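Local coordinates for Tat-secreted protein Rv2525c (Mycobacterium tuberculosis, PDB 4PMQ) that may act as a peptidoglycan hydrolase with glycosidase activity, and in vitro hydrolyses p-nitrophenyl esters, with a preference for the butyrate, at residues I29-D34 against L43-Q48; L8-G13 against V190-N195; I15-I20 against R53-N58; R35-A40 against Y66-G71; S102-A107 against G156-Q161. One frame throughout, in Å; residues are numbered along the deposited sequence.

Overall arrangement
The strands of the protein close into a barrel of the TIM-barrel clan, and the five contacts sample it from rim to core. Interactions 1 and 2, with centres about 11 Å apart, lie on neighbouring strands 27-31 and 6-9, joined by Ile29 N to Leu8 O. Interaction 4 sits about 11 Å, centre to centre, from interaction 1 and shares a water with it; tartrate touches Tyr31, Lys45 and Arg36 there, which may mark a pocket on this rim. Interaction 5 lies in the interior and reaches interaction 2 through Trp160 NE1 and Asn195 OD1, 2.8 Å apart. Interaction 3 joins two outer helices, its centre about 25 Å from that of interaction 4.

Interaction 1. Residues I29-D34 against L43-Q48; sequences IRYVSD and LGKPIQ. With TLA (L(+)-tartaric acid), chain B.
Where strand 27-31 of the barrel runs out into its following loop, Arg30 and Tyr31 are clasped by Gly44 to Ile47, a loop containing cis-Pro46. The Arg30 guanidinium meets Gly44 O end-on: NH1 and NH2 each donate to that one oxygen at 2.9 Å, and the oxygen lies only 5° out of the guanidinium plane. NH1 approaches on a lone pair in the carbonyl plane, whereas NH2 is tilted from it. A salt bridge from NE to Glu51 further fixes the group's rotation. Beside it, Ile47 N donates to Tyr31 O at 2.8 Å, with an N-H...O angle of 163°. Lys45 runs extended beyond CG over one face of the Tyr31 ring, so that CE stands 3.8 Å from the ring centroid in a CH-pi contact and NZ, 4.8 Å from it, makes a cation-pi interaction. NZ then donates to tartrate O4 at 2.8 Å. Tartrate O3 in turn donates to Tyr31 OH at 2.9 Å, and Lys45 NZ has a further partner in Gln67 O. The tartrate thus bonds to both lysine and tyrosine. Polar loop side chains at the C-terminal strand ends are the usual setting of the TIM-barrel active-site cleft.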
# COMPACT_ATOMS: atom_id res chain seq x y z
N ILE A 29 0.36 0.86 7.64
CA ILE A 29 -0.13 0.52 6.30
C ILE A 29 0.13 -0.96 6.22
O ILE A 29 1.29 -1.37 6.31
CB ILE A 29 0.56 1.31 5.13
CG1 ILE A 29 0.48 2.84 5.33
CG2 ILE A 29 -0.08 0.89 3.80
CD1 ILE A 29 1.45 3.62 4.54
N ARG A 30 -0.93 -1.75 6.08
CA ARG A 30 -0.85 -3.19 6.20
C ARG A 30 -1.34 -3.94 4.97
O ARG A 30 -2.26 -3.50 4.27
CB ARG A 30 -1.66 -3.60 7.46
CG ARG A 30 -1.07 -3.00 8.77
CD ARG A 30 0.30 -3.57 9.10
NE ARG A 30 0.13 -4.97 9.47
CZ ARG A 30 0.50 -6.01 8.74
NH1 ARG A 30 1.17 -5.84 7.60
NH2 ARG A 30 0.22 -7.25 9.16
N TYR A 31 -0.73 -5.13 4.73
CA TYR A 31 -1.00 -5.91 3.55
C TYR A 31 -2.29 -6.68 3.58
O TYR A 31 -2.52 -7.50 4.48
CB TYR A 31 0.13 -6.93 3.35
CG TYR A 31 1.44 -6.28 3.01
CD1 TYR A 31 1.69 -5.80 1.73
CD2 TYR A 31 2.43 -6.11 3.98
CE1 TYR A 31 2.90 -5.22 1.39
CE2 TYR A 31 3.65 -5.51 3.66
CZ TYR A 31 3.88 -5.08 2.36
OH TYR A 31 5.08 -4.50 2.01
N VAL A 32 -3.07 -6.50 2.51
CA VAL A 32 -4.27 -7.30 2.29
C VAL A 32 -3.94 -8.27 1.13
O VAL A 32 -4.67 -8.38 0.15
CB VAL A 32 -5.54 -6.44 2.07
CG1 VAL A 32 -5.93 -5.73 3.36
CG2 VAL A 32 -5.38 -5.43 0.91
N SER A 33 -2.80 -8.97 1.27
CA SER A 33 -2.26 -9.91 0.27
C SER A 33 -1.81 -11.21 0.87
O SER A 33 -1.44 -11.29 2.04
CB SER A 33 -1.05 -9.29 -0.41
OG SER A 33 -1.36 -8.03 -0.96
N ASP A 34 -1.78 -12.25 0.04
CA ASP A 34 -1.27 -13.56 0.41
C ASP A 34 0.24 -13.54 0.39
O ASP A 34 0.85 -12.61 -0.17
CB ASP A 34 -1.79 -14.62 -0.57
CG ASP A 34 -3.29 -14.83 -0.50
OD1 ASP A 34 -3.80 -15.15 0.60
OD2 ASP A 34 -3.96 -14.67 -1.53
N LEU A 43 5.22 -13.06 7.65
CA LEU A 43 4.17 -13.24 8.66
C LEU A 43 3.29 -12.00 8.79
O LEU A 43 2.20 -12.09 9.33
CB LEU A 43 4.80 -13.61 10.01
CG LEU A 43 5.55 -14.98 10.01
CD1 LEU A 43 6.18 -15.28 11.38
CD2 LEU A 43 4.64 -16.13 9.58
N GLY A 44 3.73 -10.88 8.20
CA GLY A 44 2.92 -9.66 8.17
C GLY A 44 1.90 -9.66 7.05
O GLY A 44 1.19 -8.66 6.86
N LYS A 45 1.81 -10.76 6.27
CA LYS A 45 0.83 -10.83 5.17
C LYS A 45 -0.12 -12.02 5.35
O LYS A 45 0.36 -13.14 5.43
CB LYS A 45 1.56 -11.02 3.82
CG LYS A 45 2.50 -9.92 3.38
CD LYS A 45 2.88 -10.14 1.90
CE LYS A 45 3.80 -9.07 1.40
NZ LYS A 45 4.11 -9.31 -0.05
N PRO A 46 -1.44 -11.86 5.31
CA PRO A 46 -2.20 -10.61 5.29
C PRO A 46 -2.53 -10.17 6.71
O PRO A 46 -2.44 -10.98 7.64
CB PRO A 46 -3.50 -11.03 4.57
CG PRO A 46 -3.68 -12.50 4.91
CD PRO A 46 -2.34 -13.03 5.41
N ILE A 47 -2.94 -8.92 6.88
CA ILE A 47 -3.42 -8.45 8.17
C ILE A 47 -4.65 -9.29 8.54
O ILE A 47 -5.49 -9.52 7.66
CB ILE A 47 -3.75 -6.93 8.16
CG1 ILE A 47 -4.36 -6.49 9.51
CG2 ILE A 47 -4.63 -6.53 6.95
CD1 ILE A 47 -4.54 -4.91 9.73
N GLN A 48 -4.74 -9.76 9.81
CA GLN A 48 -5.89 -10.53 10.28
C GLN A 48 -6.82 -9.62 11.09
O GLN A 48 -6.38 -8.59 11.65
CB GLN A 48 -5.44 -11.74 11.13
CG GLN A 48 -4.43 -12.69 10.46
CD GLN A 48 -5.02 -13.46 9.30
OE1 GLN A 48 -6.17 -13.90 9.31
NE2 GLN A 48 -4.20 -13.70 8.28
O1 TLA B . 8.61 -4.43 2.03
O11 TLA B . 9.37 -6.45 2.68
C1 TLA B . 8.87 -5.61 1.80
C2 TLA B . 8.61 -6.24 0.43
O2 TLA B . 8.12 -5.29 -0.50
C3 TLA B . 7.60 -7.39 0.58
O3 TLA B . 6.32 -6.90 0.92
C4 TLA B . 7.52 -8.22 -0.70
O4 TLA B . 6.46 -8.49 -1.24
O41 TLA B . 8.68 -8.67 -1.09
O HOH W 1 3.49 -12.02 -1.11

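Interaction 2. Residues L8-G13 against V190-N195; sequences LDYAAG and VGVDVN
Asp9 and Asp193 turn their carboxylates together by different torsions: Asp9 CG stands between its backbone N and carbonyl carbon (chi1 74°), while Asp193 CG is anti to the carbonyl carbon (chi1 -51°). Asp9 OD1 and Asp193 OD2 consequently lie 2.5 Å apart, with the carboxylate planes 58° from each other. The second oxygen, Asp9 OD2, accepts from Asn195 ND2 at 2.8 Å in a nearly straight bond that uses its anti lone pair, the oxygen lying in the amide plane; Gln179 is another donor to it. Asp193 OD1 is taken by the backbone of Asp183. These acids share one sheet face and stand on a hydrogen-bonded antiparallel pair, in which Asp9 N donates to Asp193 O at 3.0 Å and Asp193 N to Asp9 O at 2.9 Å. Leu8 and Val194, the adjacent non-hydrogen-bonded pair, occupy the other face, side by side, with Leu8 CD2 4.1 Å from Val194 CG2. Regular pairing stops after Asp9 and Asp193. Tyr10 stays close to Val192, CD1 to CG1 3.7 Å, and further on a water accepts from Ala12 N and donates to Gly191 O, 2.8 Å away. Strand 190-197 thereby closes the barrel against strand 6-9 in antiparallel sense, whereas strand 6-9 runs parallel to strand 27-31 on its other edge. Strands 177-181 and 184-187 both pair with 190-197, and Ile15, just before helix 17-22, packs against Tyr10 and Val192.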
# COMPACT_ATOMS: atom_id res chain seq x y z
N LEU A 8 3.70 3.13 9.77
CA LEU A 8 4.74 2.14 9.49
C LEU A 8 4.21 1.09 8.56
O LEU A 8 3.04 0.72 8.66
CB LEU A 8 5.18 1.47 10.81
CG LEU A 8 5.72 2.40 11.90
CD1 LEU A 8 6.14 1.60 13.12
CD2 LEU A 8 6.88 3.31 11.38
N ASP A 9 5.09 0.54 7.70
CA ASP A 9 4.70 -0.61 6.89
C ASP A 9 5.75 -1.71 7.10
O ASP A 9 6.92 -1.42 7.36
CB ASP A 9 4.49 -0.26 5.41
CG ASP A 9 5.76 -0.01 4.64
OD1 ASP A 9 6.45 -1.00 4.29
OD2 ASP A 9 6.07 1.17 4.39
N TYR A 10 5.32 -2.98 7.06
CA TYR A 10 6.21 -4.11 7.37
C TYR A 10 5.60 -5.39 6.88
O TYR A 10 4.37 -5.54 6.95
CB TYR A 10 6.45 -4.21 8.89
CG TYR A 10 5.25 -3.87 9.74
CD1 TYR A 10 4.94 -2.55 10.05
CD2 TYR A 10 4.42 -4.87 10.25
CE1 TYR A 10 3.83 -2.23 10.84
CE2 TYR A 10 3.32 -4.57 11.06
CZ TYR A 10 3.03 -3.24 11.34
OH TYR A 10 1.97 -2.86 12.11
N ALA A 11 6.44 -6.31 6.42
CA ALA A 11 5.99 -7.61 5.91
C ALA A 11 6.46 -8.78 6.77
O ALA A 11 5.85 -9.86 6.67
CB ALA A 11 6.52 -7.80 4.49
N ALA A 12 7.55 -8.62 7.56
CA ALA A 12 8.18 -9.76 8.24
C ALA A 12 7.44 -10.30 9.45
O ALA A 12 7.74 -11.41 9.88
CB ALA A 12 9.61 -9.42 8.64
N GLY A 13 6.48 -9.57 9.98
CA GLY A 13 5.78 -10.03 11.17
C GLY A 13 4.67 -9.10 11.60
O GLY A 13 4.40 -8.08 10.95
N VAL A 190 10.69 -6.46 14.41
CA VAL A 190 10.34 -6.47 12.98
C VAL A 190 10.87 -5.23 12.26
O VAL A 190 10.66 -4.11 12.74
CB VAL A 190 8.79 -6.57 12.84
CG1 VAL A 190 8.35 -6.54 11.38
CG2 VAL A 190 8.24 -7.81 13.57
N GLY A 191 11.54 -5.44 11.12
CA GLY A 191 12.00 -4.32 10.28
C GLY A 191 10.79 -3.55 9.76
O GLY A 191 9.78 -4.14 9.36
N VAL A 192 10.86 -2.20 9.82
CA VAL A 192 9.74 -1.39 9.34
C VAL A 192 10.24 -0.30 8.40
O VAL A 192 11.40 0.11 8.49
CB VAL A 192 8.89 -0.75 10.49
CG1 VAL A 192 8.29 -1.81 11.41
CG2 VAL A 192 9.68 0.31 11.28
N ASP A 193 9.35 0.14 7.52
CA ASP A 193 9.51 1.31 6.67
C ASP A 193 8.70 2.43 7.27
O ASP A 193 7.64 2.19 7.88
CB ASP A 193 9.06 1.03 5.23
CG ASP A 193 9.67 -0.23 4.62
OD1 ASP A 193 10.89 -0.46 4.83
OD2 ASP A 193 8.96 -0.93 3.87
N VAL A 194 9.15 3.66 7.06
CA VAL A 194 8.49 4.82 7.63
C VAL A 194 7.82 5.62 6.54
O VAL A 194 8.44 5.92 5.51
CB VAL A 194 9.49 5.70 8.43
CG1 VAL A 194 8.80 6.92 9.00
CG2 VAL A 194 10.15 4.89 9.55
N ASN A 195 6.55 6.00 6.78
CA ASN A 195 5.78 6.77 5.81
C ASN A 195 5.25 8.02 6.47
O ASN A 195 4.71 7.94 7.59
CB ASN A 195 4.61 5.93 5.26
CG ASN A 195 5.11 4.63 4.68
OD1 ASN A 195 5.58 4.61 3.55
ND2 ASN A 195 5.13 3.57 5.49
O HOH W 2 9.31 -6.28 7.65

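Interaction 3. Residues I15-I20 against R53-N58; sequences IPASQI and RDLSGN
The Asp54 carboxylate and the Asn58 amide are the flat groups that meet Ala17, at the start of helix 17-22. Ala17 N reaches Asp54 OD2 at 2.8 Å along a nearly straight N-H...O line of 173°, yet it comes from above the carboxylate, 40° out of its plane. Asp54 places the group there with CG anti to its backbone N (chi1 -178°), which carries the acid away from its own helix, 49-57. Asn58 ND2 donates to Asp54 O at 2.8 Å, the oxygen lying close to the amide plane, and also rests 3.6 Å from Ala17 CB. That methyl group sits 3.7 Å from Leu55 CA, where the two helices come nearest. Deeper in, Ile20 and Leu55 cross at about a right angle, and their methyls Ile20 CD1 and Leu55 CD2 press together at 3.4 Å, tighter than an ordinary van der Waals contact. Leu60 touches Ala17 and Ile20, and Ile62 of strand 61-66 touches Leu55, which sets the two helices on the outside of the barrel. Two waters complete the polar rim: one donates to both Ile15 O and Asp54 OD2, the other accepts from Ser18 N and donates to Asp54 OD1. With a backbone N-H of the first helical turn, waters on both oxygens and the positive end of the helix dipole beside it, Asp54 would be expected to favour its ionised form.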
# COMPACT_ATOMS: atom_id res chain seq x y z
N ILE A 15 3.16 -6.71 14.55
CA ILE A 15 3.66 -5.99 15.72
C ILE A 15 2.53 -5.64 16.68
O ILE A 15 1.54 -5.06 16.23
CB ILE A 15 4.43 -4.71 15.29
CG1 ILE A 15 5.62 -5.04 14.37
CG2 ILE A 15 4.89 -3.85 16.52
CD1 ILE A 15 6.11 -3.80 13.59
N PRO A 16 2.68 -5.89 18.01
CA PRO A 16 1.65 -5.43 18.95
C PRO A 16 1.41 -3.94 18.76
O PRO A 16 2.37 -3.17 18.61
CB PRO A 16 2.24 -5.77 20.33
CG PRO A 16 3.19 -6.89 20.06
CD PRO A 16 3.79 -6.57 18.71
N ALA A 17 0.14 -3.51 18.69
CA ALA A 17 -0.21 -2.11 18.48
C ALA A 17 0.45 -1.20 19.53
O ALA A 17 0.86 -0.07 19.21
CB ALA A 17 -1.72 -1.94 18.54
N SER A 18 0.58 -1.68 20.79
CA SER A 18 1.23 -0.89 21.84
C SER A 18 2.67 -0.55 21.46
O SER A 18 3.15 0.54 21.80
CB SER A 18 1.21 -1.64 23.18
OG SER A 18 1.85 -2.89 23.07
N GLN A 19 3.35 -1.46 20.71
CA GLN A 19 4.72 -1.15 20.28
C GLN A 19 4.74 -0.18 19.09
O GLN A 19 5.64 0.66 19.02
CB GLN A 19 5.53 -2.41 19.98
CG GLN A 19 5.72 -3.22 21.28
CD GLN A 19 6.57 -4.46 21.08
OE1 GLN A 19 6.27 -5.32 20.27
NE2 GLN A 19 7.63 -4.59 21.86
N ILE A 20 3.74 -0.24 18.17
CA ILE A 20 3.67 0.73 17.07
C ILE A 20 3.50 2.12 17.70
O ILE A 20 4.23 3.04 17.36
CB ILE A 20 2.51 0.40 16.11
CG1 ILE A 20 2.83 -0.91 15.36
CG2 ILE A 20 2.21 1.58 15.14
CD1 ILE A 20 1.67 -1.69 15.01
N ARG A 53 -8.15 -5.19 15.09
CA ARG A 53 -8.84 -4.83 16.33
C ARG A 53 -7.85 -4.28 17.39
O ARG A 53 -8.16 -3.32 18.09
CB ARG A 53 -9.62 -6.04 16.86
CG ARG A 53 -10.88 -6.28 16.03
CD ARG A 53 -11.84 -7.26 16.69
NE ARG A 53 -12.26 -6.80 18.02
CZ ARG A 53 -13.27 -5.96 18.24
NH1 ARG A 53 -14.00 -5.49 17.22
NH2 ARG A 53 -13.58 -5.60 19.47
N ASP A 54 -6.62 -4.81 17.37
CA ASP A 54 -5.55 -4.38 18.29
C ASP A 54 -5.12 -2.96 17.92
O ASP A 54 -5.02 -2.09 18.81
CB ASP A 54 -4.36 -5.34 18.21
CG ASP A 54 -3.22 -4.99 19.16
OD1 ASP A 54 -3.49 -4.43 20.24
OD2 ASP A 54 -2.06 -5.27 18.82
N LEU A 55 -4.88 -2.71 16.62
CA LEU A 55 -4.49 -1.37 16.16
C LEU A 55 -5.57 -0.33 16.48
O LEU A 55 -5.27 0.68 17.14
CB LEU A 55 -4.21 -1.36 14.64
CG LEU A 55 -3.00 -2.18 14.20
CD1 LEU A 55 -2.97 -2.38 12.69
CD2 LEU A 55 -1.73 -1.50 14.63
N SER A 56 -6.82 -0.55 16.03
CA SER A 56 -7.93 0.37 16.28
C SER A 56 -8.15 0.58 17.78
O SER A 56 -8.42 1.70 18.23
CB SER A 56 -9.22 -0.13 15.63
OG SER A 56 -9.14 -0.07 14.22
N GLY A 57 -8.02 -0.51 18.55
CA GLY A 57 -8.19 -0.49 20.01
C GLY A 57 -7.24 0.46 20.73
O GLY A 57 -7.60 1.05 21.76
N ASN A 58 -6.04 0.64 20.18
CA ASN A 58 -5.00 1.50 20.72
C ASN A 58 -5.02 2.88 20.07
O ASN A 58 -4.04 3.64 20.21
CB ASN A 58 -3.63 0.83 20.55
CG ASN A 58 -3.39 -0.24 21.58
OD1 ASN A 58 -2.77 -0.00 22.61
ND2 ASN A 58 -3.96 -1.43 21.35
O HOH W 3 -1.15 -6.21 16.47
O HOH W 4 -1.15 -3.87 21.71

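Interaction 4. Residues R35-A40 against Y66-G71; sequences RRPGGA and YQYGKG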
# COMPACT_ATOMS: atom_id res chain seq x y z
N ARG A 35 0.85 -14.61 0.89
CA ARG A 35 2.30 -14.80 0.83
C ARG A 35 2.63 -15.59 -0.44
O ARG A 35 2.17 -16.73 -0.60
CB ARG A 35 2.77 -15.56 2.09
CG ARG A 35 2.42 -14.85 3.40
CD ARG A 35 2.78 -15.63 4.66
NE ARG A 35 2.11 -16.93 4.76
CZ ARG A 35 0.89 -17.12 5.27
NH1 ARG A 35 0.17 -16.08 5.69
NH2 ARG A 35 0.38 -18.34 5.34
N ARG A 36 3.45 -15.01 -1.33
CA ARG A 36 3.82 -15.72 -2.56
C ARG A 36 4.73 -16.93 -2.24
O ARG A 36 5.27 -17.00 -1.12
CB ARG A 36 4.53 -14.73 -3.53
CG ARG A 36 5.82 -14.11 -2.97
CD ARG A 36 6.58 -13.35 -4.04
NE ARG A 36 7.74 -12.65 -3.48
CZ ARG A 36 7.71 -11.42 -2.98
NH1 ARG A 36 6.57 -10.72 -2.96
NH2 ARG A 36 8.81 -10.87 -2.49
N PRO A 37 4.97 -17.85 -3.19
CA PRO A 37 5.96 -18.91 -2.96
C PRO A 37 7.32 -18.27 -2.67
O PRO A 37 7.68 -17.29 -3.31
CB PRO A 37 5.98 -19.66 -4.29
CG PRO A 37 4.61 -19.45 -4.88
CD PRO A 37 4.40 -17.96 -4.56
N GLY A 38 8.01 -18.76 -1.64
CA GLY A 38 9.27 -18.16 -1.21
C GLY A 38 9.04 -17.07 -0.18
O GLY A 38 10.00 -16.50 0.35
N GLY A 39 7.76 -16.75 0.08
CA GLY A 39 7.38 -15.69 1.02
C GLY A 39 6.70 -16.14 2.30
O GLY A 39 6.05 -15.32 2.96
N ALA A 40 6.89 -17.43 2.73
CA ALA A 40 6.25 -17.92 3.97
C ALA A 40 6.76 -17.12 5.20
O ALA A 40 6.05 -17.00 6.19
CB ALA A 40 6.52 -19.41 4.17
N TYR A 66 -1.68 -3.53 -1.14
CA TYR A 66 -1.64 -4.85 -1.75
C TYR A 66 -0.35 -5.05 -2.49
O TYR A 66 -0.05 -4.27 -3.38
CB TYR A 66 -2.81 -5.01 -2.74
CG TYR A 66 -2.92 -6.40 -3.31
CD1 TYR A 66 -2.11 -6.81 -4.38
CD2 TYR A 66 -3.81 -7.33 -2.77
CE1 TYR A 66 -2.17 -8.11 -4.87
CE2 TYR A 66 -3.86 -8.65 -3.24
CZ TYR A 66 -3.03 -9.03 -4.29
OH TYR A 66 -3.11 -10.30 -4.80
N GLN A 67 0.35 -6.14 -2.20
CA GLN A 67 1.51 -6.56 -2.98
C GLN A 67 1.66 -8.04 -2.82
O GLN A 67 1.91 -8.51 -1.71
CB GLN A 67 2.81 -5.85 -2.60
CG GLN A 67 3.93 -6.22 -3.60
CD GLN A 67 5.24 -5.51 -3.44
OE1 GLN A 67 5.35 -4.48 -2.78
NE2 GLN A 67 6.25 -6.03 -4.13
N TYR A 68 1.51 -8.77 -3.91
CA TYR A 68 1.65 -10.21 -3.86
C TYR A 68 3.02 -10.61 -4.42
O TYR A 68 3.83 -11.17 -3.69
CB TYR A 68 0.50 -10.93 -4.60
CG TYR A 68 0.70 -12.43 -4.67
CD1 TYR A 68 0.43 -13.25 -3.57
CD2 TYR A 68 1.14 -13.04 -5.84
CE1 TYR A 68 0.62 -14.64 -3.63
CE2 TYR A 68 1.34 -14.42 -5.91
CZ TYR A 68 1.04 -15.22 -4.81
OH TYR A 68 1.24 -16.59 -4.92
N GLY A 69 3.25 -10.36 -5.72
CA GLY A 69 4.50 -10.68 -6.38
C GLY A 69 5.53 -9.57 -6.30
O GLY A 69 5.30 -8.52 -5.67
N LYS A 70 6.68 -9.78 -6.94
CA LYS A 70 7.80 -8.83 -6.94
C LYS A 70 8.74 -9.13 -8.09
O LYS A 70 8.91 -10.30 -8.42
CB LYS A 70 8.57 -8.95 -5.60
CG LYS A 70 9.52 -7.77 -5.32
CD LYS A 70 10.46 -8.10 -4.16
CE LYS A 70 11.17 -6.89 -3.60
NZ LYS A 70 10.25 -6.04 -2.79
N GLY A 71 9.33 -8.09 -8.67
CA GLY A 71 10.32 -8.24 -9.74
C GLY A 71 9.75 -8.96 -10.93
O GLY A 71 8.78 -8.48 -11.53
O HOH W 1 3.49 -12.02 -1.11
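Arg36 lays its CB on the Tyr68 ring and its guanidinium against Lys70. Its chi1 of 60° sets CG between the backbone N and the carbonyl carbon, and from there the chain is extended as far as NE, so one residue spans Tyr68, Gly69 and Lys70. At its base, Arg36 CB sits over one face of the Tyr68 ring, 4.0 Å from the centroid and offset toward the rim, a CH-pi contact. The ring comes under it because Tyr68 CG is anti to the backbone N (chi1 175°), which sends the phenol toward the other loop until its OH is 3.5 Å from Pro37 CD. At the far end, Arg36 NH1 donates to Tyr68 O at 2.9 Å; the oxygen is in the guanidinium plane, although the donor is tilted 34° from that of the carbonyl. A water adds a second link, accepting from Arg36 N at 3.0 Å and donating to Tyr68 O at 2.7 Å. Lys70 CB lies over one guanidinium face, toward its rim, while its NZ turns away to a salt bridge with Asp110. Arg36 also opens a type II turn closed by Gly39 N to Arg36 O at 2.8 Å. Arg36 NH2 holds the tartrate that Lys45 also binds, and Gly38 N and Ala40 N hold another. The contact joins the loops after strands 27-31 and 61-66, at the C-terminal rim where TIM-barrel enzymes usually have their pocket.

Interaction 5. Residues S102-A107 against G156-Q161; sequences SAPIYA and GSYFWQ
Tyr106 and Trp160 project toward each other inside the barrel, from strands 105-108 and 158-161, which are separated by strand 138-142. The short strand segments approach to 8.0 Å at 55°, so the side chains of Tyr106 and Pro104 must reach across. The aromatic contact is T-shaped: the edge of the Trp160 indole is directed at the face of the Tyr106 ring, the centroids of the Tyr106 ring and the Trp160 five-membered ring being 6.0 Å apart and the planes at 86°. Trp160 NE1 is anchored outside the pair by Asn195. Apolar contacts flank this pair, for Trp160 CB lies 3.5 Å from Tyr106 CE2, and Tyr158 CB is 3.5 Å from Tyr106 CZ. Tyr106 and Tyr158 cross at about a right angle there. A CH-pi contact closes the end nearer the loop before strand 105-108: Pro104 CG stands over one face of Tyr158, 3.8 Å from the ring centroid and toward its rim, with Pro104 CB 3.5 Å from Tyr158 CD2. As for polar groups, Tyr106 OH is satisfied by Phe202 O while its oxygen also rests against the neighbouring tyrosine, 3.4 Å from Tyr158 CB.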
# COMPACT_ATOMS: atom_id res chain seq x y z
N SER A 102 -15.59 1.77 2.53
CA SER A 102 -15.32 3.19 2.37
C SER A 102 -13.81 3.45 2.34
O SER A 102 -13.40 4.58 2.08
CB SER A 102 -15.97 3.99 3.49
OG SER A 102 -15.81 3.40 4.77
N ALA A 103 -13.00 2.42 2.66
CA ALA A 103 -11.56 2.61 2.69
C ALA A 103 -10.92 2.09 1.38
O ALA A 103 -11.31 1.02 0.90
CB ALA A 103 -10.95 1.88 3.89
N PRO A 104 -9.89 2.80 0.83
CA PRO A 104 -9.25 2.32 -0.39
C PRO A 104 -8.27 1.20 -0.12
O PRO A 104 -7.98 0.88 1.04
CB PRO A 104 -8.47 3.57 -0.88
CG PRO A 104 -8.08 4.25 0.42
CD PRO A 104 -9.29 4.06 1.31
N ILE A 105 -7.70 0.65 -1.21
CA ILE A 105 -6.60 -0.30 -1.11
C ILE A 105 -5.52 0.23 -2.04
O ILE A 105 -5.79 0.54 -3.23
CB ILE A 105 -6.99 -1.75 -1.45
CG1 ILE A 105 -8.11 -2.29 -0.53
CG2 ILE A 105 -5.75 -2.69 -1.47
CD1 ILE A 105 -8.79 -3.61 -1.10
N TYR A 106 -4.33 0.38 -1.50
CA TYR A 106 -3.21 0.86 -2.31
C TYR A 106 -2.56 -0.31 -3.07
O TYR A 106 -1.85 -1.10 -2.44
CB TYR A 106 -2.16 1.53 -1.43
CG TYR A 106 -2.54 2.92 -0.97
CD1 TYR A 106 -3.35 3.11 0.16
CD2 TYR A 106 -2.07 4.05 -1.63
CE1 TYR A 106 -3.68 4.40 0.60
CE2 TYR A 106 -2.35 5.34 -1.16
CZ TYR A 106 -3.17 5.51 -0.06
OH TYR A 106 -3.41 6.80 0.40
N ALA A 107 -2.85 -0.43 -4.38
CA ALA A 107 -2.24 -1.43 -5.27
C ALA A 107 -0.76 -1.06 -5.48
O ALA A 107 -0.44 0.11 -5.76
CB ALA A 107 -2.98 -1.47 -6.59
N GLY A 156 -6.82 6.05 -10.47
CA GLY A 156 -6.61 6.02 -9.04
C GLY A 156 -7.12 7.27 -8.34
O GLY A 156 -7.29 8.34 -8.97
N SER A 157 -7.31 7.16 -7.02
CA SER A 157 -7.79 8.29 -6.21
C SER A 157 -6.84 8.62 -5.08
O SER A 157 -6.90 9.72 -4.54
CB SER A 157 -9.18 7.97 -5.64
OG SER A 157 -10.14 7.98 -6.70
N TYR A 158 -6.02 7.63 -4.65
CA TYR A 158 -5.06 7.81 -3.55
C TYR A 158 -3.68 7.46 -4.05
O TYR A 158 -3.50 6.52 -4.84
CB TYR A 158 -5.43 6.94 -2.35
CG TYR A 158 -6.68 7.39 -1.62
CD1 TYR A 158 -6.59 8.26 -0.54
CD2 TYR A 158 -7.94 6.88 -1.96
CE1 TYR A 158 -7.73 8.68 0.15
CE2 TYR A 158 -9.09 7.31 -1.29
CZ TYR A 158 -8.98 8.19 -0.22
OH TYR A 158 -10.06 8.61 0.52
N PHE A 159 -2.67 8.23 -3.58
CA PHE A 159 -1.32 8.04 -4.08
C PHE A 159 -0.32 7.97 -2.92
O PHE A 159 -0.31 8.82 -2.03
CB PHE A 159 -0.99 9.20 -5.04
CG PHE A 159 -1.98 9.24 -6.19
CD1 PHE A 159 -1.92 8.30 -7.21
CD2 PHE A 159 -3.04 10.14 -6.17
CE1 PHE A 159 -2.88 8.28 -8.23
CE2 PHE A 159 -4.01 10.12 -7.19
CZ PHE A 159 -3.93 9.18 -8.21
N TRP A 160 0.51 6.94 -2.93
CA TRP A 160 1.52 6.71 -1.89
C TRP A 160 2.85 6.64 -2.59
O TRP A 160 3.09 5.72 -3.37
CB TRP A 160 1.18 5.40 -1.14
CG TRP A 160 2.20 4.93 -0.15
CD1 TRP A 160 3.21 5.66 0.43
CD2 TRP A 160 2.29 3.61 0.41
NE1 TRP A 160 3.92 4.87 1.30
CE2 TRP A 160 3.38 3.61 1.32
CE3 TRP A 160 1.52 2.44 0.27
CZ2 TRP A 160 3.79 2.45 1.99
CZ3 TRP A 160 1.93 1.29 0.92
CH2 TRP A 160 3.03 1.31 1.80
N GLN A 161 3.67 7.69 -2.39
CA GLN A 161 4.93 7.78 -3.12
C GLN A 161 6.04 6.93 -2.54
O GLN A 161 6.29 7.01 -1.32
CB GLN A 161 5.40 9.24 -3.17
CG GLN A 161 6.72 9.40 -3.96
CD GLN A 161 7.17 10.84 -3.94
OE1 GLN A 161 6.34 11.74 -4.02
NE2 GLN A 161 8.47 11.07 -3.76